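Local atomic coordinates of N-acetylneuraminic acid outer membrane channel protein NanC (Escherichia coli, PDB entry 2WJR), a protein that forms a monomeric, weakly anion-selective channel that lets the sialic acid N-acetylneuraminic acid cross the bacterial outer membrane. Residues 16-21 with 34-39. The protein carries 1 engineered substitution. Sequence-based numbering, arbitrary orientation.
Sequences ETRLKV and ESNTWN
Glu34 reaches across to both Arg18 and Lys20 of the neighbouring strand, and the three chains make the close-packed polar part of this contact. The Lys20 chain runs alongside Glu34, with its CE 3.6 Å from Glu34 OE1, while Arg18 crosses Glu34 obliquely, its CD 3.6 Å from Glu34 OE2. Because the Arg18 chain bends at chi3 (65°), its guanidinium turns one face to Lys20 CD; the carboxylate plane is tilted 76° from it. Arg18 NH1 and Glu34 OE1 are 4.4 Å apart with no N-H aimed at the oxygen, and a water joins NH1 to Glu34 OE2. Glu34 OE2 also accepts a 2.9 Å bond from Asn36 ND2 on its anti lone pair, and ND2 bonds to Asp53 as well. An alanine in place of Glu34 would probably remove a nearby negative charge from Arg18 and Lys20, and with it the water bridge and the Asn36 bond.

These chains line the inward face of the antiparallel hairpin 14-24/29-40, part of the wall of the KdgM-family beta-barrel; farther along it, Glu16 forms salt bridges with Arg9 and Arg207. Leu19 and Ser35 are a hydrogen-bonded pair, Leu19 N to Ser35 O and Ser35 N to Leu19 O, both 3.0 Å.

The opposite, outer face is looser. The Leu19 methyls turn from the partner strand, leaving Leu19 CB 3.7 Å from Ser35 OG, and a water links Thr17 O to Ser35 O. The one tighter spot is where Thr17 OG1 meets Thr37 OG1, at a 2.5 Å too short to rest detail on.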
ATOM      1  N   GLU A  16       9.144  -1.686  11.058  1.00 30.36           N
ATOM      2  CA  GLU A  16       7.858  -1.006  11.007  1.00 29.64           C
ATOM      3  C   GLU A  16       6.733  -1.926  11.451  1.00 28.69           C
ATOM      4  O   GLU A  16       6.760  -3.132  11.202  1.00 28.66           O
ATOM      5  CB  GLU A  16       7.579  -0.487   9.605  1.00 30.24           C
ATOM      6  CG  GLU A  16       7.640  -1.539   8.517  1.00 30.35           C
ATOM      7  CD  GLU A  16       7.319  -0.955   7.151  1.00 31.60           C
ATOM      8  OE1 GLU A  16       6.515   0.008   7.091  1.00 31.06           O
ATOM      9  OE2 GLU A  16       7.856  -1.464   6.137  1.00 31.60           O
ATOM     10  N   THR A  17       5.750  -1.340  12.111  1.00 28.34           N
ATOM     11  CA  THR A  17       4.557  -2.063  12.531  1.00 28.29           C
ATOM     12  C   THR A  17       3.341  -1.356  11.981  1.00 27.21           C
ATOM     13  O   THR A  17       3.272  -0.120  11.961  1.00 28.36           O
ATOM     14  CB  THR A  17       4.454  -2.225  14.080  1.00 27.87           C
ATOM     15  OG1 THR A  17       4.141  -0.975  14.679  1.00 32.32           O
ATOM     16  CG2 THR A  17       5.755  -2.726  14.660  1.00 28.34           C
ATOM     17  N   ARG A  18       2.406  -2.147  11.478  1.00 26.10           N
ATOM     18  CA  ARG A  18       1.158  -1.633  11.005  1.00 25.59           C
ATOM     19  C   ARG A  18       0.043  -2.268  11.816  1.00 25.22           C
ATOM     20  O   ARG A  18       0.024  -3.476  12.058  1.00 24.71           O
ATOM     21  CB  ARG A  18       0.954  -1.923   9.512  1.00 25.32           C
ATOM     22  CG  ARG A  18      -0.295  -1.226   8.944  1.00 25.37           C
ATOM     23  CD  ARG A  18      -0.583  -1.606   7.506  1.00 24.38           C
ATOM     24  NE  ARG A  18      -0.915  -3.015   7.380  1.00 24.32           N
ATOM     25  CZ  ARG A  18      -1.240  -3.622   6.242  1.00 24.74           C
ATOM     26  NH1 ARG A  18      -1.291  -2.950   5.096  1.00 26.71           N
ATOM     27  NH2 ARG A  18      -1.530  -4.912   6.247  1.00 24.25           N
ATOM     28  N   LEU A  19      -0.878  -1.424  12.230  1.00 25.53           N
ATOM     29  CA  LEU A  19      -2.109  -1.862  12.859  1.00 26.42           C
ATOM     30  C   LEU A  19      -3.224  -1.315  12.005  1.00 25.24           C
ATOM     31  O   LEU A  19      -3.300  -0.109  11.787  1.00 25.29           O
ATOM     32  CB  LEU A  19      -2.187  -1.319  14.278  1.00 26.99           C
ATOM     33  CG  LEU A  19      -1.668  -2.218  15.421  1.00 30.10           C
ATOM     34  CD1 LEU A  19      -2.756  -3.229  15.770  1.00 34.41           C
ATOM     35  CD2 LEU A  19      -0.352  -2.930  15.128  1.00 33.42           C
ATOM     36  N   LYS A  20      -4.091  -2.194  11.518  1.00 25.15           N
ATOM     37  CA  LYS A  20      -5.054  -1.797  10.504  1.00 25.16           C
ATOM     38  C   LYS A  20      -6.427  -2.385  10.781  1.00 25.19           C
ATOM     39  O   LYS A  20      -6.543  -3.559  11.063  1.00 25.84           O
ATOM     40  CB  LYS A  20      -4.563  -2.272   9.146  1.00 25.09           C
ATOM     41  CG  LYS A  20      -5.430  -1.859   7.979  1.00 27.10           C
ATOM     42  CD  LYS A  20      -4.782  -2.269   6.681  1.00 30.98           C
ATOM     43  CE  LYS A  20      -5.579  -1.818   5.483  1.00 34.28           C
ATOM     44  NZ  LYS A  20      -5.128  -2.534   4.259  1.00 38.15           N
ATOM     45  N   VAL A  21      -7.453  -1.556  10.688  1.00 25.58           N
ATOM     46  CA  VAL A  21      -8.822  -2.021  10.852  1.00 26.01           C
ATOM     47  C   VAL A  21      -9.587  -1.659   9.604  1.00 25.95           C
ATOM     48  O   VAL A  21      -9.619  -0.493   9.192  1.00 25.77           O
ATOM     49  CB  VAL A  21      -9.502  -1.431  12.109  1.00 26.27           C
ATOM     50  CG1 VAL A  21      -8.868  -2.009  13.362  1.00 26.81           C
ATOM     51  CG2 VAL A  21      -9.378   0.085  12.140  1.00 27.35           C
ATOM     52  N   GLU A  34      -5.452   2.875   9.455  1.00 23.86           N
ATOM     53  CA  GLU A  34      -4.242   2.233   9.921  1.00 23.77           C
ATOM     54  C   GLU A  34      -3.243   3.218  10.516  1.00 23.49           C
ATOM     55  O   GLU A  34      -3.247   4.400  10.199  1.00 23.19           O
ATOM     56  CB  GLU A  34      -3.573   1.468   8.776  1.00 23.86           C
ATOM     57  CG  GLU A  34      -2.993   2.372   7.704  1.00 26.04           C
ATOM     58  CD  GLU A  34      -2.476   1.588   6.508  1.00 27.32           C
ATOM     59  OE1 GLU A  34      -3.300   0.908   5.873  1.00 29.98           O
ATOM     60  OE2 GLU A  34      -1.251   1.640   6.212  1.00 28.12           O
ATOM     61  N   SER A  35      -2.398   2.694  11.392  1.00 24.59           N
ATOM     62  CA  SER A  35      -1.218   3.404  11.862  1.00 24.88           C
ATOM     63  C   SER A  35       0.014   2.602  11.428  1.00 25.26           C
ATOM     64  O   SER A  35       0.008   1.376  11.469  1.00 25.00           O
ATOM     65  CB  SER A  35      -1.255   3.535  13.385  1.00 25.59           C
ATOM     66  OG  SER A  35      -1.306   2.250  13.968  1.00 26.25           O
ATOM     67  N   ASN A  36       1.058   3.319  11.016  1.00 25.80           N
ATOM     68  CA  ASN A  36       2.358   2.735  10.741  1.00 26.20           C
ATOM     69  C   ASN A  36       3.413   3.413  11.635  1.00 27.76           C
ATOM     70  O   ASN A  36       3.500   4.638  11.693  1.00 27.42           O
ATOM     71  CB  ASN A  36       2.731   2.932   9.281  1.00 25.90           C
ATOM     72  CG  ASN A  36       1.834   2.145   8.343  1.00 26.53           C
ATOM     73  OD1 ASN A  36       1.996   0.923   8.174  1.00 25.78           O
ATOM     74  ND2 ASN A  36       0.886   2.836   7.729  1.00 25.18           N
ATOM     75  N   THR A  37       4.194   2.594  12.320  1.00 29.78           N
ATOM     76  CA  THR A  37       5.309   3.072  13.137  1.00 32.06           C
ATOM     77  C   THR A  37       6.594   2.765  12.405  1.00 34.01           C
ATOM     78  O   THR A  37       6.637   1.863  11.566  1.00 34.45           O
ATOM     79  CB  THR A  37       5.367   2.366  14.500  1.00 32.01           C
ATOM     80  OG1 THR A  37       5.648   0.975  14.305  1.00 33.95           O
ATOM     81  CG2 THR A  37       4.060   2.541  15.253  1.00 31.95           C
ATOM     82  N   TRP A  38       7.641   3.516  12.730  1.00 36.06           N
ATOM     83  CA  TRP A  38       8.937   3.371  12.084  1.00 37.79           C
ATOM     84  C   TRP A  38      10.016   3.489  13.161  1.00 39.79           C
ATOM     85  O   TRP A  38      10.146   4.544  13.790  1.00 39.71           O
ATOM     86  CB  TRP A  38       9.116   4.464  11.033  1.00 38.17           C
ATOM     87  CG  TRP A  38      10.369   4.328  10.244  1.00 39.35           C
ATOM     88  CD1 TRP A  38      11.594   4.841  10.555  1.00 40.91           C
ATOM     89  CD2 TRP A  38      10.527   3.627   9.008  1.00 40.93           C
ATOM     90  NE1 TRP A  38      12.511   4.497   9.594  1.00 41.91           N
ATOM     91  CE2 TRP A  38      11.883   3.752   8.628  1.00 42.20           C
ATOM     92  CE3 TRP A  38       9.653   2.911   8.180  1.00 40.93           C
ATOM     93  CZ2 TRP A  38      12.387   3.189   7.450  1.00 42.48           C
ATOM     94  CZ3 TRP A  38      10.152   2.348   7.015  1.00 42.73           C
ATOM     95  CH2 TRP A  38      11.511   2.491   6.658  1.00 43.19           C
ATOM     96  N   ASN A  39      10.759   2.404  13.377  1.00 42.07           N
ATOM     97  CA  ASN A  39      11.846   2.370  14.360  1.00 43.87           C
ATOM     98  C   ASN A  39      13.156   1.992  13.699  1.00 45.17           C
ATOM     99  O   ASN A  39      13.415   0.811  13.428  1.00 44.69           O
ATOM    100  CB  ASN A  39      11.538   1.387  15.483  1.00 44.21           C
ATOM    101  CG  ASN A  39      10.380   1.844  16.349  1.00 46.16           C
ATOM    102  OD1 ASN A  39      10.573   2.346  17.464  1.00 47.99           O
ATOM    103  ND2 ASN A  39       9.167   1.696  15.828  1.00 48.64           N
TER
HETATM  104  O   HOH W   1       4.024  -0.668   8.250  1.00 26.06           O
HETATM  105  O   HOH W   2       1.476   0.644  14.003  1.00 36.01           O
HETATM  106  O   HOH W   3      -0.081  -0.422   4.497  1.00 41.54           O